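Local coordinates for gentamicin resistance protein (Enterococcus gallinarum, PDB 6CTZ) that phosphorylates aminoglycoside antibiotics at the 2''-position, probably with GTP as phosphate donor, and so confers resistance to gentamicin, at residues E236-T239 / R240-A244; Y225-V228 / Y229-E232; L104-D107 / A108-R111. The protein carries 2 engineered substitutions. All coordinates share one frame; numbering follows the deposited sequence.

Interaction 1 of 3, residues E236-T239 / R240-A244; sequences ELFT and RQVMA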
ATOM      1  N   GLU A 236      10.534 -13.548   1.071  1.00 14.45           N
ATOM      2  CA  GLU A 236       9.682 -14.728   1.186  1.00 14.84           C
ATOM      3  C   GLU A 236       9.706 -15.321   2.589  1.00 14.09           C
ATOM      4  O   GLU A 236       8.670 -15.772   3.093  1.00 14.25           O
ATOM      5  CB  GLU A 236      10.098 -15.772   0.154  1.00 15.28           C
ATOM      6  CG  GLU A 236       9.239 -17.018   0.223  1.00 15.99           C
ATOM      7  CD  GLU A 236       9.522 -18.018  -0.881  1.00 18.34           C
ATOM      8  OE1 GLU A 236      10.158 -17.654  -1.897  1.00 20.53           O
ATOM      9  OE2 GLU A 236       9.096 -19.178  -0.725  1.00 19.14           O
ATOM     10  N   LEU A 237      10.872 -15.349   3.235  1.00 15.33           N
ATOM     11  CA  LEU A 237      10.950 -15.954   4.562  1.00 16.75           C
ATOM     12  C   LEU A 237      10.060 -15.217   5.554  1.00 14.50           C
ATOM     13  O   LEU A 237       9.277 -15.836   6.288  1.00 14.20           O
ATOM     14  CB  LEU A 237      12.400 -16.004   5.047  1.00 19.86           C
ATOM     15  CG  LEU A 237      13.216 -17.158   4.464  1.00 25.04           C
ATOM     16  CD1 LEU A 237      14.662 -17.031   4.898  1.00 27.17           C
ATOM     17  CD2 LEU A 237      12.653 -18.498   4.907  1.00 26.25           C
ATOM     18  N   PHE A 238      10.141 -13.885   5.565  1.00 13.59           N
ATOM     19  CA  PHE A 238       9.292 -13.108   6.462  1.00 13.08           C
ATOM     20  C   PHE A 238       7.825 -13.269   6.098  1.00 12.24           C
ATOM     21  O   PHE A 238       6.966 -13.415   6.980  1.00 12.35           O
ATOM     22  CB  PHE A 238       9.689 -11.634   6.419  1.00 13.51           C
ATOM     23  CG  PHE A 238       8.849 -10.775   7.306  1.00 13.77           C
ATOM     24  CD1 PHE A 238       9.121 -10.693   8.665  1.00 15.60           C
ATOM     25  CD2 PHE A 238       7.770 -10.070   6.795  1.00 14.12           C
ATOM     26  CE1 PHE A 238       8.344  -9.912   9.491  1.00 16.91           C
ATOM     27  CE2 PHE A 238       6.992  -9.288   7.624  1.00 14.59           C
ATOM     28  CZ  PHE A 238       7.280  -9.215   8.974  1.00 16.41           C
ATOM     29  N   THR A 239       7.516 -13.243   4.800  1.00 11.61           N
ATOM     30  CA  THR A 239       6.132 -13.391   4.370  1.00 11.03           C
ATOM     31  C   THR A 239       5.555 -14.719   4.839  1.00 10.95           C
ATOM     32  O   THR A 239       4.412 -14.775   5.313  1.00 11.14           O
ATOM     33  CB  THR A 239       6.056 -13.253   2.849  1.00 11.55           C
ATOM     34  OG1 THR A 239       6.499 -11.944   2.473  1.00 12.46           O
ATOM     35  CG2 THR A 239       4.645 -13.440   2.358  1.00 11.97           C
ATOM     36  N   ARG A 240       6.341 -15.797   4.735  1.00 11.51           N
ATOM     37  CA  ARG A 240       5.874 -17.102   5.193  1.00 12.00           C
ATOM     38  C   ARG A 240       5.638 -17.120   6.697  1.00 11.70           C
ATOM     39  O   ARG A 240       4.751 -17.837   7.171  1.00 12.88           O
ATOM     40  CB  ARG A 240       6.875 -18.182   4.784  1.00 12.27           C
ATOM     41  CG  ARG A 240       6.787 -18.560   3.319  1.00 13.24           C
ATOM     42  CD  ARG A 240       7.912 -19.519   2.924  1.00 14.17           C
ATOM     43  NE  ARG A 240       7.748 -20.045   1.570  1.00 14.93           N
ATOM     44  CZ  ARG A 240       7.060 -21.147   1.277  1.00 15.70           C
ATOM     45  NH1 ARG A 240       6.469 -21.840   2.242  1.00 17.14           N
ATOM     46  NH2 ARG A 240       6.949 -21.541   0.016  1.00 17.23           N
ATOM     47  N   GLN A 241       6.418 -16.343   7.464  1.00 11.87           N
ATOM     48  CA  GLN A 241       6.189 -16.230   8.904  1.00 13.26           C
ATOM     49  C   GLN A 241       4.850 -15.564   9.197  1.00 12.15           C
ATOM     50  O   GLN A 241       4.116 -16.003  10.088  1.00 12.55           O
ATOM     51  CB  GLN A 241       7.304 -15.412   9.559  1.00 16.12           C
ATOM     52  CG  GLN A 241       8.681 -16.038   9.610  1.00 20.84           C
ATOM     53  CD  GLN A 241       9.677 -15.125  10.318  1.00 25.54           C
ATOM     54  OE1 GLN A 241      10.379 -14.336   9.681  1.00 28.61           O
ATOM     55  NE2 GLN A 241       9.723 -15.214  11.644  1.00 26.32           N
ATOM     56  N   VAL A 242       4.528 -14.487   8.476  1.00 10.94           N
ATOM     57  CA  VAL A 242       3.221 -13.848   8.633  1.00 10.65           C
ATOM     58  C   VAL A 242       2.108 -14.828   8.282  1.00 10.68           C
ATOM     59  O   VAL A 242       1.130 -14.980   9.025  1.00 11.37           O
ATOM     60  CB  VAL A 242       3.136 -12.562   7.790  1.00 10.83           C
ATOM     61  CG1 VAL A 242       1.755 -11.935   7.950  1.00 11.17           C
ATOM     62  CG2 VAL A 242       4.223 -11.554   8.203  1.00 11.49           C
ATOM     63  N   MET A 243       2.260 -15.531   7.154  1.00 10.82           N
ATOM     64  CA  MET A 243       1.247 -16.495   6.732  1.00 11.48           C
ATOM     65  C   MET A 243       1.037 -17.575   7.782  1.00 11.15           C
ATOM     66  O   MET A 243      -0.100 -17.980   8.050  1.00 12.71           O
ATOM     67  CB  MET A 243       1.665 -17.133   5.409  1.00 11.02           C
ATOM     68  CG  MET A 243       1.612 -16.155   4.250  1.00 11.09           C
ATOM     69  SD  MET A 243       2.315 -16.876   2.764  1.00 12.82           S
ATOM     70  CE  MET A 243       1.820 -15.605   1.588  1.00 13.14           C
ATOM     71  N   ALA A 244       2.120 -18.051   8.399  1.00 11.81           N
ATOM     72  CA  ALA A 244       1.978 -19.090   9.411  1.00 13.20           C
ATOM     73  C   ALA A 244       1.195 -18.573  10.610  1.00 13.14           C
ATOM     74  O   ALA A 244       0.276 -19.239  11.101  1.00 15.60           O
ATOM     75  CB  ALA A 244       3.351 -19.609   9.824  1.00 14.84           C
TER
HETATM   76  O   HOH W   1       7.676 -21.306  -2.693  1.00 23.85           O
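Glu-236 and Arg-240 reach out next to one another in the same direction, an i to i+4 salt bridge on one turn of an alpha-helix that illustrates how helical spacing matches charged side chains. Both are extended, and their flat ends are nearly coplanar, with carboxylate and guanidinium 26° apart. Glu-236 OE2 offers its anti lone pair to Arg-240 NE at 2.8 Å, while NH2 of the same arginine adds a weak bond to that oxygen. A water bridges the pair, accepting from Arg-240 NH2 at 2.8 Å and donating to Glu-236 OE2 at 3.2 Å. Arg-240 NH2 has a further partner in Asp-252, so the guanidinium joins two acids and its rotation should be well restrained.

A second pair one turn apart is apolar. The CG2 branch of Val-242 reaches the ring of Phe-238 obliquely, 3.6 Å from CE2. Phe-238 CG stands anti to the backbone N (chi1 179°), which carries the ring out along the helix surface to meet this branch on the next turn. Gln-241 crosses the phenyl group at about a right angle, its amide plane 83° from the ring. Thr-239 and Met-243 run alongside each other, with the methyls CG2 and CE 3.6 Å apart; Thr-239 OG1 bonds instead to the Gly-235 carbonyl.

Backbone bonds from each of residues 240 to 243 to the residue four earlier complete the frame. Around it, Phe-238 and Val-242 pack on helix 106-125, Thr-239 on helix 228-234, and Met-243 on Tyr-227 and helix 251-276.

Interaction 2 of 3, residues Y225-V228 / Y229-E232; sequences YDYV and YLLE. With KAN (kanamycin a), chain E.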
ATOM      1  N   TYR A 225      -4.056 -10.185  -1.461  1.00 11.32           N
ATOM      2  CA  TYR A 225      -3.321  -9.072  -2.053  1.00 12.18           C
ATOM      3  C   TYR A 225      -2.474  -8.336  -1.017  1.00 12.44           C
ATOM      4  O   TYR A 225      -1.438  -7.756  -1.366  1.00 13.16           O
ATOM      5  CB  TYR A 225      -4.249  -8.090  -2.783  1.00 13.51           C
ATOM      6  CG  TYR A 225      -3.429  -7.124  -3.587  1.00 14.50           C
ATOM      7  CD1 TYR A 225      -2.925  -7.494  -4.829  1.00 15.84           C
ATOM      8  CD2 TYR A 225      -3.091  -5.863  -3.084  1.00 15.19           C
ATOM      9  CE1 TYR A 225      -2.130  -6.637  -5.567  1.00 16.61           C
ATOM     10  CE2 TYR A 225      -2.290  -4.995  -3.816  1.00 16.72           C
ATOM     11  CZ  TYR A 225      -1.820  -5.389  -5.061  1.00 16.67           C
ATOM     12  OH  TYR A 225      -1.019  -4.548  -5.797  1.00 19.66           O
ATOM     13  N   ASP A 226      -2.875  -8.358   0.258  1.00 11.73           N
ATOM     14  CA  ASP A 226      -2.087  -7.641   1.258  1.00 12.66           C
ATOM     15  C   ASP A 226      -0.763  -8.319   1.563  1.00 12.46           C
ATOM     16  O   ASP A 226       0.002  -7.800   2.381  1.00 13.78           O
ATOM     17  CB  ASP A 226      -2.895  -7.383   2.535  1.00 12.75           C
ATOM     18  CG  ASP A 226      -3.625  -6.039   2.521  1.00 10.76           C
ATOM     19  OD1 ASP A 226      -3.403  -5.205   1.607  1.00 11.41           O
ATOM     20  OD2 ASP A 226      -4.413  -5.814   3.464  1.00 11.37           O
ATOM     21  N   TYR A 227      -0.454  -9.448   0.922  1.00 11.09           N
ATOM     22  CA  TYR A 227       0.883 -10.008   1.015  1.00 10.32           C
ATOM     23  C   TYR A 227       1.842  -9.489  -0.054  1.00 10.76           C
ATOM     24  O   TYR A 227       3.036  -9.784   0.038  1.00 11.40           O
ATOM     25  CB  TYR A 227       0.829 -11.533   0.899  1.00 10.63           C
ATOM     26  CG  TYR A 227       0.181 -12.249   2.061  1.00 10.06           C
ATOM     27  CD1 TYR A 227       0.787 -12.278   3.316  1.00 10.62           C
ATOM     28  CD2 TYR A 227      -1.010 -12.950   1.891  1.00 10.26           C
ATOM     29  CE1 TYR A 227       0.219 -12.951   4.369  1.00 11.59           C
ATOM     30  CE2 TYR A 227      -1.591 -13.640   2.950  1.00 10.59           C
ATOM     31  CZ  TYR A 227      -0.973 -13.629   4.184  1.00 10.68           C
ATOM     32  OH  TYR A 227      -1.505 -14.310   5.251  1.00 13.07           O
ATOM     33  N   VAL A 228       1.367  -8.735  -1.057  1.00 10.21           N
ATOM     34  CA  VAL A 228       2.187  -8.475  -2.248  1.00  9.97           C
ATOM     35  C   VAL A 228       3.491  -7.762  -1.908  1.00  9.94           C
ATOM     36  O   VAL A 228       4.559  -8.149  -2.399  1.00 10.70           O
ATOM     37  CB  VAL A 228       1.390  -7.769  -3.364  1.00 12.49           C
ATOM     38  CG1 VAL A 228       0.946  -6.375  -2.965  1.00 14.10           C
ATOM     39  CG2 VAL A 228       2.224  -7.706  -4.647  1.00 15.66           C
ATOM     40  N   TYR A 229       3.430  -6.708  -1.080  1.00 10.27           N
ATOM     41  CA  TYR A 229       4.643  -5.968  -0.745  1.00  9.88           C
ATOM     42  C   TYR A 229       5.405  -6.570   0.420  1.00 10.41           C
ATOM     43  O   TYR A 229       6.610  -6.320   0.550  1.00 11.66           O
ATOM     44  CB  TYR A 229       4.363  -4.470  -0.545  1.00 10.03           C
ATOM     45  CG  TYR A 229       3.717  -3.880  -1.776  1.00 10.66           C
ATOM     46  CD1 TYR A 229       4.395  -3.843  -2.990  1.00 11.89           C
ATOM     47  CD2 TYR A 229       2.417  -3.387  -1.734  1.00 12.41           C
ATOM     48  CE1 TYR A 229       3.793  -3.348  -4.131  1.00 11.69           C
ATOM     49  CE2 TYR A 229       1.809  -2.884  -2.873  1.00 13.21           C
ATOM     50  CZ  TYR A 229       2.502  -2.872  -4.069  1.00 11.66           C
ATOM     51  OH  TYR A 229       1.904  -2.376  -5.199  1.00 13.29           O
ATOM     52  N   LEU A 230       4.756  -7.391   1.245  1.00 11.40           N
ATOM     53  CA  LEU A 230       5.529  -8.229   2.152  1.00 11.16           C
ATOM     54  C   LEU A 230       6.477  -9.121   1.355  1.00 11.18           C
ATOM     55  O   LEU A 230       7.663  -9.244   1.682  1.00 12.45           O
ATOM     56  CB  LEU A 230       4.597  -9.058   3.044  1.00 12.86           C
ATOM     57  CG  LEU A 230       3.714  -8.251   4.001  1.00 15.24           C
ATOM     58  CD1 LEU A 230       2.966  -9.179   4.951  1.00 16.28           C
ATOM     59  CD2 LEU A 230       4.495  -7.187   4.761  1.00 18.84           C
ATOM     60  N   LEU A 231       5.972  -9.742   0.289  1.00 11.39           N
ATOM     61  CA  LEU A 231       6.826 -10.608  -0.512  1.00 11.89           C
ATOM     62  C   LEU A 231       7.877  -9.795  -1.264  1.00 12.54           C
ATOM     63  O   LEU A 231       9.071 -10.119  -1.234  1.00 13.82           O
ATOM     64  CB  LEU A 231       5.975 -11.437  -1.471  1.00 12.25           C
ATOM     65  CG  LEU A 231       6.743 -12.475  -2.306  1.00 12.95           C
ATOM     66  CD1 LEU A 231       7.565 -13.405  -1.418  1.00 14.62           C
ATOM     67  CD2 LEU A 231       5.803 -13.285  -3.196  1.00 13.53           C
ATOM     68  N   GLU A 232       7.452  -8.716  -1.919  1.00 12.36           N
ATOM     69  CA  GLU A 232       8.361  -7.941  -2.757  1.00 14.93           C
ATOM     70  C   GLU A 232       9.427  -7.235  -1.923  1.00 14.38           C
ATOM     71  O   GLU A 232      10.609  -7.211  -2.303  1.00 16.14           O
ATOM     72  CB  GLU A 232       7.537  -6.936  -3.571  1.00 16.61           C
ATOM     73  CG  GLU A 232       8.260  -6.161  -4.645  1.00 19.44           C
ATOM     74  CD  GLU A 232       7.305  -5.262  -5.420  1.00 21.81           C
ATOM     75  OE1 GLU A 232       6.313  -5.777  -5.997  1.00 20.84           O
ATOM     76  OE2 GLU A 232       7.536  -4.040  -5.430  1.00 24.33           O
TER
HETATM   77  C1  KAN E 404       8.000  -0.328  -6.937  1.00 19.28           C
HETATM   78  C2  KAN E 404       8.518  -1.473  -7.808  1.00 21.22           C
HETATM   79  C3  KAN E 404       9.757  -2.069  -7.174  1.00 23.66           C
HETATM   80  C4  KAN E 404      10.785  -0.956  -7.049  1.00 24.99           C
HETATM   81  C5  KAN E 404      10.244   0.201  -6.215  1.00 25.25           C
HETATM   82  C6  KAN E 404      11.231   1.363  -6.155  1.00 28.14           C
HETATM   83  C7  KAN E 404       4.583   0.114  -2.910  1.00 10.92           C
HETATM   84  C8  KAN E 404       4.609   0.977  -4.169  1.00 11.34           C
HETATM   85  C9  KAN E 404       5.435   0.289  -5.261  1.00 13.46           C
HETATM   86  C10 KAN E 404       6.851  -0.036  -4.784  1.00 14.43           C
HETATM   87  C11 KAN E 404       6.805  -0.845  -3.485  1.00 14.60           C
HETATM   88  C12 KAN E 404       6.001  -0.127  -2.408  1.00 12.68           C
HETATM   89  C13 KAN E 404       2.947   2.257  -5.393  1.00 13.67           C
HETATM   90  C14 KAN E 404       1.573   2.819  -5.062  1.00 14.98           C
HETATM   91  C15 KAN E 404       0.527   1.724  -5.295  1.00 16.52           C
HETATM   92  C16 KAN E 404       0.630   1.215  -6.728  1.00 17.65           C
HETATM   93  C17 KAN E 404       2.052   0.772  -7.014  1.00 18.07           C
HETATM   94  C18 KAN E 404       2.180   0.389  -8.480  1.00 21.09           C
HETATM   95  N1  KAN E 404      10.622   2.438  -5.393  1.00 29.41           N
HETATM   96  N2  KAN E 404       8.148  -1.114  -2.982  1.00 17.34           N
HETATM   97  N3  KAN E 404       3.772   0.771  -1.886  1.00 11.54           N
HETATM   98  N4  KAN E 404      -0.831   2.188  -5.036  1.00 19.29           N
HETATM   99  O5  KAN E 404       8.981   0.684  -6.690  1.00 22.00           O
HETATM  100  O6  KAN E 404       7.497  -2.468  -7.919  1.00 22.82           O
HETATM  101  O7  KAN E 404      10.282  -3.130  -7.979  1.00 25.13           O
HETATM  102  O8  KAN E 404      11.963  -1.481  -6.433  1.00 26.69           O
HETATM  103  O9  KAN E 404       7.525  -0.890  -5.711  1.00 16.85           O
HETATM  104  O10 KAN E 404       5.534   1.164  -6.397  1.00 15.58           O
HETATM  105  O11 KAN E 404       3.238   1.137  -4.560  1.00 12.22           O
HETATM  106  O12 KAN E 404       2.952   1.836  -6.754  1.00 16.04           O
HETATM  107  O13 KAN E 404       1.595   3.282  -3.709  1.00 17.45           O
HETATM  108  O14 KAN E 404      -0.236   0.090  -6.957  1.00 19.06           O
HETATM  109  O15 KAN E 404       3.522  -0.034  -8.741  0.65 22.46           O
HETATM  110  O   HOH W   2      -0.496  -2.145  -5.948  1.00 11.97           O
HETATM  111  O   HOH W   3       1.835  -6.228   1.211  1.00 22.18           O
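Tyr-229, followed outward from its backbone, passes from Val-228 to Tyr-225 and the bound antibiotic. Its CB leaves the helix beside Val-228, and CG stands anti to its own carbonyl carbon (chi1 -57°), sending the ring out alongside the valine. There CD2 and CE2 are each 3.6 Å from Val-228 CG1, which makes a CH-pi contact over one face, 3.7 Å from the centroid. On the opposite face lies kanamycin, whose C7 is over the middle of the ring and 3.8 Å from CE1. The aromatic ring is therefore sandwiched between a valine methyl and the 2-deoxystreptamine ring of the drug.

This is the start of helix 228-234 in a fold related to the protein kinases, where the largely helical lobe holds the aminoglycoside; the bond from Leu-231 N to Tyr-227 O belongs to its first turn. At the junction, a water accepts from Leu-230 N and donates to Asp-226 O, bridging the 3-10 turn and the helix.

At the tip, Tyr-229 OH is 3.7 Å from Tyr-225 OH and bonds to Asp-265. A water lies between Tyr-229 OH, Tyr-225 OH and kanamycin O14, but at 2.5 Å from each it is unusually close, so the details of this site are doubtful. Glu-232 OE2 lies at the edge of the Tyr-229 ring, in its plane, and 2.9 Å from kanamycin O6.

Interaction 3 of 3, residues L104-D107 / A108-R111; sequences LPDD and AKDR. Engineered in segment 104-107: Leu-104 (natural residue Phe).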
ATOM      1  N   LEU A 104      17.046  -6.572  10.312  1.00 23.59           N
ATOM      2  CA  LEU A 104      16.521  -6.833  11.645  1.00 22.75           C
ATOM      3  C   LEU A 104      16.871  -8.234  12.144  1.00 21.89           C
ATOM      4  O   LEU A 104      16.890  -9.196  11.367  1.00 21.93           O
ATOM      5  CB  LEU A 104      15.013  -6.676  11.651  1.00 23.36           C
ATOM      6  CG  LEU A 104      14.546  -5.258  11.371  1.00 25.09           C
ATOM      7  CD1 LEU A 104      13.091  -5.197  11.674  1.00 25.56           C
ATOM      8  CD2 LEU A 104      15.318  -4.255  12.212  1.00 26.20           C
ATOM      9  N   PRO A 105      17.122  -8.374  13.445  1.00 20.76           N
ATOM     10  CA  PRO A 105      17.372  -9.704  14.020  1.00 21.02           C
ATOM     11  C   PRO A 105      16.111 -10.557  14.073  1.00 20.68           C
ATOM     12  O   PRO A 105      14.982 -10.101  13.862  1.00 19.74           O
ATOM     13  CB  PRO A 105      17.853  -9.388  15.434  1.00 21.81           C
ATOM     14  CG  PRO A 105      17.242  -8.062  15.748  1.00 21.53           C
ATOM     15  CD  PRO A 105      17.201  -7.303  14.455  1.00 21.43           C
ATOM     16  N   ASP A 106      16.324 -11.822  14.443  1.00 21.31           N
ATOM     17  CA  ASP A 106      15.269 -12.829  14.353  1.00 21.60           C
ATOM     18  C   ASP A 106      14.128 -12.560  15.323  1.00 20.13           C
ATOM     19  O   ASP A 106      12.960 -12.728  14.961  1.00 18.74           O
ATOM     20  CB  ASP A 106      15.835 -14.223  14.604  1.00 23.76           C
ATOM     21  CG  ASP A 106      16.762 -14.691  13.499  1.00 28.15           C
ATOM     22  OD1 ASP A 106      16.740 -14.096  12.399  1.00 28.99           O
ATOM     23  OD2 ASP A 106      17.508 -15.667  13.730  1.00 31.09           O
ATOM     24  N   ASP A 107      14.434 -12.183  16.569  1.00 19.98           N
ATOM     25  CA  ASP A 107      13.364 -11.958  17.534  1.00 21.15           C
ATOM     26  C   ASP A 107      12.480 -10.789  17.116  1.00 17.44           C
ATOM     27  O   ASP A 107      11.250 -10.875  17.205  1.00 18.36           O
ATOM     28  CB  ASP A 107      13.895 -11.827  18.974  1.00 24.92           C
ATOM     29  CG  ASP A 107      14.970 -10.754  19.148  1.00 29.09           C
ATOM     30  OD1 ASP A 107      15.414 -10.123  18.166  1.00 28.78           O
ATOM     31  OD2 ASP A 107      15.392 -10.554  20.308  1.00 33.66           O
ATOM     32  N   ALA A 108      13.088  -9.717  16.595  1.00 17.69           N
ATOM     33  CA  ALA A 108      12.313  -8.567  16.145  1.00 17.24           C
ATOM     34  C   ALA A 108      11.454  -8.924  14.943  1.00 14.66           C
ATOM     35  O   ALA A 108      10.281  -8.538  14.876  1.00 13.89           O
ATOM     36  CB  ALA A 108      13.242  -7.397  15.810  1.00 17.87           C
ATOM     37  N   LYS A 109      12.020  -9.655  13.978  1.00 14.63           N
ATOM     38  CA  LYS A 109      11.227 -10.057  12.822  1.00 14.86           C
ATOM     39  C   LYS A 109      10.071 -10.949  13.236  1.00 13.18           C
ATOM     40  O   LYS A 109       8.969 -10.824  12.700  1.00 13.38           O
ATOM     41  CB  LYS A 109      12.093 -10.735  11.762  1.00 18.20           C
ATOM     42  CG  LYS A 109      13.010  -9.757  11.043  1.00 22.22           C
ATOM     43  CD  LYS A 109      13.670 -10.372   9.829  1.00 23.95           C
ATOM     44  CE  LYS A 109      14.529 -11.567  10.212  1.00 26.90           C
ATOM     45  NZ  LYS A 109      15.301 -12.068   9.044  1.00 28.33           N
ATOM     46  N   ASP A 110      10.299 -11.849  14.195  1.00 13.41           N
ATOM     47  CA  ASP A 110       9.232 -12.722  14.672  1.00 13.95           C
ATOM     48  C   ASP A 110       8.093 -11.904  15.271  1.00 12.23           C
ATOM     49  O   ASP A 110       6.919 -12.123  14.950  1.00 12.60           O
ATOM     50  CB  ASP A 110       9.819 -13.718  15.678  1.00 16.15           C
ATOM     51  CG  ASP A 110       8.789 -14.648  16.273  1.00 21.34           C
ATOM     52  OD1 ASP A 110       7.988 -15.209  15.518  1.00 22.82           O
ATOM     53  OD2 ASP A 110       8.826 -14.868  17.507  1.00 25.59           O
ATOM     54  N   ARG A 111       8.423 -10.924  16.121  1.00 12.69           N
ATOM     55  CA  ARG A 111       7.383 -10.100  16.736  1.00 12.88           C
ATOM     56  C   ARG A 111       6.668  -9.240  15.699  1.00 11.66           C
ATOM     57  O   ARG A 111       5.441  -9.079  15.756  1.00 11.45           O
ATOM     58  CB  ARG A 111       7.971  -9.233  17.854  1.00 15.67           C
ATOM     59  CG  ARG A 111       8.699 -10.004  18.937  1.00 18.15           C
ATOM     60  CD  ARG A 111       7.848 -11.124  19.519  1.00 20.64           C
ATOM     61  NE  ARG A 111       6.636 -10.640  20.176  1.00 21.49           N
ATOM     62  CZ  ARG A 111       5.746 -11.432  20.767  1.00 22.81           C
ATOM     63  NH1 ARG A 111       5.930 -12.750  20.784  1.00 22.67           N
ATOM     64  NH2 ARG A 111       4.669 -10.911  21.340  1.00 24.07           N
TER
HETATM   65  O   HOH W   4      16.891  -9.649   8.647  1.00 35.87           O
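The side chain of Leu-104, an engineered residue, meets Lys-109 across the first turn of helix 106-125, showing how a helix start draws on several kinds of contact at once. The apolar part is slight. Leu-104 CB lies 3.7 Å from Lys-109 CG, and the ring of Pro-105, the N-cap residue, brings CG to 4.1 Å from the Ala-108 methyl CB. Leu-104 itself reaches Leu-96 and Leu-202 in neighbouring loops.

Hydrogen bonds supply the regular element. The amides of Lys-109, Asp-110 and Arg-111 bond to the carbonyls of Pro-105, Asp-106 and Asp-107, so the helical pattern opens at the capping proline. Asp-107 adds a weak bond within the turn: its CG occupies the position between backbone N and carbonyl carbon (chi1 55°), which folds OD1 back to 2.8 Å from Ala-108 N at a bent 123°.

Charge and water form the third group. Lys-109 bends at chi3 (-61°), and the turn leads NZ back toward the start of the helix. There it donates to a water at 2.9 Å that stands 2.8 Å from Leu-104 O. Asp-106 crosses its chain at a slant, with OD1 4.2 Å from Lys-109 NZ, beyond salt-bridge length.

Farther along, Asp-110 bonds to Tyr-245 and Arg-111 NE to the Gln-206 carbonyl, tying the turn to the rest of the lobe. The carboxylates of Asp-106 and Asp-107 sit where the positive end of the helix dipole would probably stabilise their negative charge; Lys-109, tied through water to the Leu-104 carbonyl, may add a long-range attraction to Asp-106.

Overall arrangement
All three contacts belong to the helical part of the kinase-like fold, and interaction 1 is the middle member. Its centre lies about 10 Å from that of interaction 2 and about 12 Å from that of interaction 3, whereas the centres of interactions 2 and 3 are about 18 Å apart and the two do not touch. Toward interaction 2, Met-243 CG packs 3.5 Å from Tyr-227 CE1; toward interaction 3, Phe-238 CE1 comes to 3.4 Å from Lys-109 O. Interaction 2 alone lines the kanamycin pocket. The Thr-239 side chain in interaction 1 is already about 12 Å from the drug, and interaction 3 lies at the surface, away from the known sites.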